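Local coordinates for phytanoyl-CoA dioxygenase (PDB 6ZYL), which catalyses the beta-hydroxylation of thioholgamide as a non-heme monooxygenase, probably dependent on iron and 2-oxoglutarate, at residues 131-136 with 292-297. Numbering follows the deposited sequence.
Sequences AVYLGL and QTVQNR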
ATOM      1  N   ALA A 131       1.376  -7.662   7.052  1.00 25.51           N
ATOM      2  CA  ALA A 131       0.843  -8.952   6.632  1.00 29.66           C
ATOM      3  C   ALA A 131      -0.185  -9.523   7.600  1.00 29.35           C
ATOM      4  O   ALA A 131      -0.914 -10.445   7.223  1.00 26.99           O
ATOM      5  CB  ALA A 131       1.987  -9.954   6.461  1.00 28.54           C
ATOM      6  N   VAL A 132      -0.277  -8.985   8.818  1.00 30.71           N
ATOM      7  CA  VAL A 132      -0.973  -9.687   9.899  1.00 34.40           C
ATOM      8  C   VAL A 132      -2.395 -10.053   9.492  1.00 34.28           C
ATOM      9  O   VAL A 132      -2.843 -11.189   9.690  1.00 35.35           O
ATOM     10  CB  VAL A 132      -0.959  -8.838  11.183  1.00 35.16           C
ATOM     11  CG1 VAL A 132      -1.768  -9.526  12.276  1.00 44.72           C
ATOM     12  CG2 VAL A 132       0.471  -8.591  11.640  1.00 37.99           C
ATOM     13  N   TYR A 133      -3.137  -9.098   8.933  1.00 33.10           N
ATOM     14  CA  TYR A 133      -4.556  -9.305   8.669  1.00 38.33           C
ATOM     15  C   TYR A 133      -4.886  -9.404   7.186  1.00 34.26           C
ATOM     16  O   TYR A 133      -6.067  -9.354   6.821  1.00 31.16           O
ATOM     17  CB  TYR A 133      -5.386  -8.188   9.306  1.00 40.16           C
ATOM     18  CG  TYR A 133      -5.283  -8.140  10.809  1.00 48.69           C
ATOM     19  CD1 TYR A 133      -5.638  -9.239  11.580  1.00 49.92           C
ATOM     20  CD2 TYR A 133      -4.824  -7.001  11.461  1.00 46.71           C
ATOM     21  CE1 TYR A 133      -5.542  -9.206  12.952  1.00 56.72           C
ATOM     22  CE2 TYR A 133      -4.724  -6.960  12.836  1.00 52.75           C
ATOM     23  CZ  TYR A 133      -5.086  -8.066  13.572  1.00 62.60           C
ATOM     24  OH  TYR A 133      -4.997  -8.040  14.936  1.00 73.07           O
ATOM     25  N   LEU A 134      -3.887  -9.561   6.320  1.00 29.61           N
ATOM     26  CA  LEU A 134      -4.165  -9.636   4.891  1.00 26.36           C
ATOM     27  C   LEU A 134      -4.604 -11.025   4.448  1.00 28.41           C
ATOM     28  O   LEU A 134      -5.202 -11.157   3.374  1.00 25.70           O
ATOM     29  CB  LEU A 134      -2.933  -9.210   4.094  1.00 24.73           C
ATOM     30  CG  LEU A 134      -2.344  -7.857   4.487  1.00 23.45           C
ATOM     31  CD1 LEU A 134      -1.217  -7.480   3.534  1.00 24.24           C
ATOM     32  CD2 LEU A 134      -3.413  -6.776   4.504  1.00 28.03           C
ATOM     33  N   GLY A 135      -4.326 -12.056   5.239  1.00 26.93           N
ATOM     34  CA  GLY A 135      -4.721 -13.403   4.881  1.00 26.21           C
ATOM     35  C   GLY A 135      -4.113 -13.879   3.579  1.00 25.15           C
ATOM     36  O   GLY A 135      -4.811 -14.421   2.716  1.00 24.87           O
ATOM     37  N   LEU A 136      -2.808 -13.680   3.425  1.00 24.28           N
ATOM     38  CA  LEU A 136      -2.091 -14.050   2.215  1.00 25.60           C
ATOM     39  C   LEU A 136      -1.056 -15.119   2.536  1.00 23.21           C
ATOM     40  O   LEU A 136      -0.459 -15.117   3.617  1.00 24.64           O
ATOM     41  CB  LEU A 136      -1.412 -12.828   1.588  1.00 22.62           C
ATOM     42  CG  LEU A 136      -2.357 -11.758   1.037  1.00 22.49           C
ATOM     43  CD1 LEU A 136      -1.571 -10.560   0.523  1.00 24.08           C
ATOM     44  CD2 LEU A 136      -3.247 -12.328  -0.059  1.00 23.31           C
ATOM     45  N   GLN A 292     -12.803 -12.037   8.144  1.00 33.00           N
ATOM     46  CA  GLN A 292     -12.585 -13.437   8.490  1.00 34.99           C
ATOM     47  C   GLN A 292     -11.237 -13.629   9.175  1.00 44.90           C
ATOM     48  O   GLN A 292     -11.143 -14.316  10.199  1.00 44.08           O
ATOM     49  CB  GLN A 292     -12.681 -14.297   7.226  1.00 40.23           C
ATOM     50  CG  GLN A 292     -13.035 -15.749   7.467  1.00 46.23           C
ATOM     51  CD  GLN A 292     -14.505 -15.953   7.753  1.00 57.70           C
ATOM     52  OE1 GLN A 292     -14.876 -16.494   8.797  1.00 49.39           O
ATOM     53  NE2 GLN A 292     -15.355 -15.532   6.824  1.00 52.40           N
ATOM     54  N   THR A 293     -10.178 -13.044   8.614  1.00 40.14           N
ATOM     55  CA  THR A 293      -8.865 -13.179   9.235  1.00 37.88           C
ATOM     56  C   THR A 293      -8.838 -12.517  10.609  1.00 41.03           C
ATOM     57  O   THR A 293      -8.235 -13.046  11.553  1.00 46.86           O
ATOM     58  CB  THR A 293      -7.785 -12.572   8.335  1.00 36.21           C
ATOM     59  OG1 THR A 293      -7.862 -11.142   8.394  1.00 42.54           O
ATOM     60  CG2 THR A 293      -7.949 -13.029   6.893  1.00 29.70           C
ATOM     61  N   VAL A 294      -9.480 -11.353  10.738  1.00 42.19           N
ATOM     62  CA  VAL A 294      -9.531 -10.674  12.028  1.00 48.42           C
ATOM     63  C   VAL A 294     -10.208 -11.553  13.067  1.00 58.14           C
ATOM     64  O   VAL A 294      -9.897 -11.471  14.262  1.00 63.40           O
ATOM     65  CB  VAL A 294     -10.251  -9.318  11.887  1.00 44.77           C
ATOM     66  CG1 VAL A 294     -10.623  -8.768  13.256  1.00 48.73           C
ATOM     67  CG2 VAL A 294      -9.380  -8.331  11.120  1.00 41.79           C
ATOM     68  N   GLN A 295     -11.143 -12.405  12.637  1.00 56.37           N
ATOM     69  CA  GLN A 295     -11.848 -13.266  13.580  1.00 60.36           C
ATOM     70  C   GLN A 295     -10.959 -14.398  14.077  1.00 63.06           C
ATOM     71  O   GLN A 295     -11.145 -14.889  15.197  1.00 70.41           O
ATOM     72  CB  GLN A 295     -13.106 -13.841  12.928  1.00 52.42           C
ATOM     73  CG  GLN A 295     -14.270 -12.884  12.904  1.00 49.06           C
ATOM     74  CD  GLN A 295     -14.497 -12.216  14.249  1.00 56.24           C
ATOM     75  OE1 GLN A 295     -14.824 -12.879  15.236  1.00 60.95           O
ATOM     76  NE2 GLN A 295     -14.300 -10.902  14.300  1.00 57.20           N
ATOM     77  N   ASN A 296      -9.999 -14.829  13.260  1.00 61.20           N
ATOM     78  CA  ASN A 296      -9.093 -15.911  13.614  1.00 64.18           C
ATOM     79  C   ASN A 296      -7.834 -15.409  14.305  1.00 65.52           C
ATOM     80  O   ASN A 296      -6.842 -16.144  14.380  1.00 67.77           O
ATOM     81  CB  ASN A 296      -8.731 -16.717  12.365  1.00 65.97           C
ATOM     82  CG  ASN A 296      -9.953 -17.102  11.555  1.00 68.65           C
ATOM     83  OD1 ASN A 296     -11.083 -17.011  12.038  1.00 66.27           O
ATOM     84  ND2 ASN A 296      -9.736 -17.524  10.313  1.00 69.42           N
ATOM     85  N   ARG A 297      -7.867 -14.181  14.815  1.00 71.35           N
ATOM     86  CA  ARG A 297      -6.773 -13.573  15.563  1.00 72.61           C
ATOM     87  C   ARG A 297      -5.684 -14.537  16.025  1.00 78.85           C
ATOM     88  O   ARG A 297      -5.790 -15.147  17.088  1.00 83.49           O
ATOM     89  CB  ARG A 297      -7.352 -12.858  16.799  1.00 72.42           C
ATOM     90  CG  ARG A 297      -7.750 -11.402  16.602  1.00 75.01           C
ATOM     91  CD  ARG A 297      -8.971 -11.024  17.447  1.00 70.40           C
ATOM     92  NE  ARG A 297      -9.670  -9.860  16.904  1.00 79.12           N
ATOM     93  CZ  ARG A 297     -10.846  -9.414  17.337  1.00 76.34           C
ATOM     94  NH1 ARG A 297     -11.470 -10.034  18.328  1.00 72.49           N
ATOM     95  NH2 ARG A 297     -11.400  -8.345  16.779  1.00 76.27           N
TER
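T293, in the last turn of helix 273-295, sets both branches of its side chain against the loop that carries Y133 and G135. Its hydroxyl OG1 lies 3.0 Å from Y133 O, and its single proton has two acceptors within reach, Y133 O and I290 O one turn back in the helix. With OG1 lodged between the backbone N and the carbonyl carbon (chi1 74°), the methyl CG2 is left to rest on G135 CA at 3.8 Å. G135, without a side chain, lets the methyl come this close. Beside the threonine, V294 CG2 approaches Y133 CD1 obliquely at 3.9 Å, while V132 CG1 sits over the centre of one face of the tyrosine ring. An alanine in place of T293 would probably leave Y133 O without this possible donor and open a gap beside G135. Farther out, R289 of the same helix hydrogen-bonds to G135 O through NH2, and L134 packs on W110 of strand 107-117. The contact thus docks the last modelled helix, at the protein surface, onto the loop linking strands 128-129 and 136-137 in the double-stranded beta-helix (jelly-roll) fold characteristic of the PhyH family.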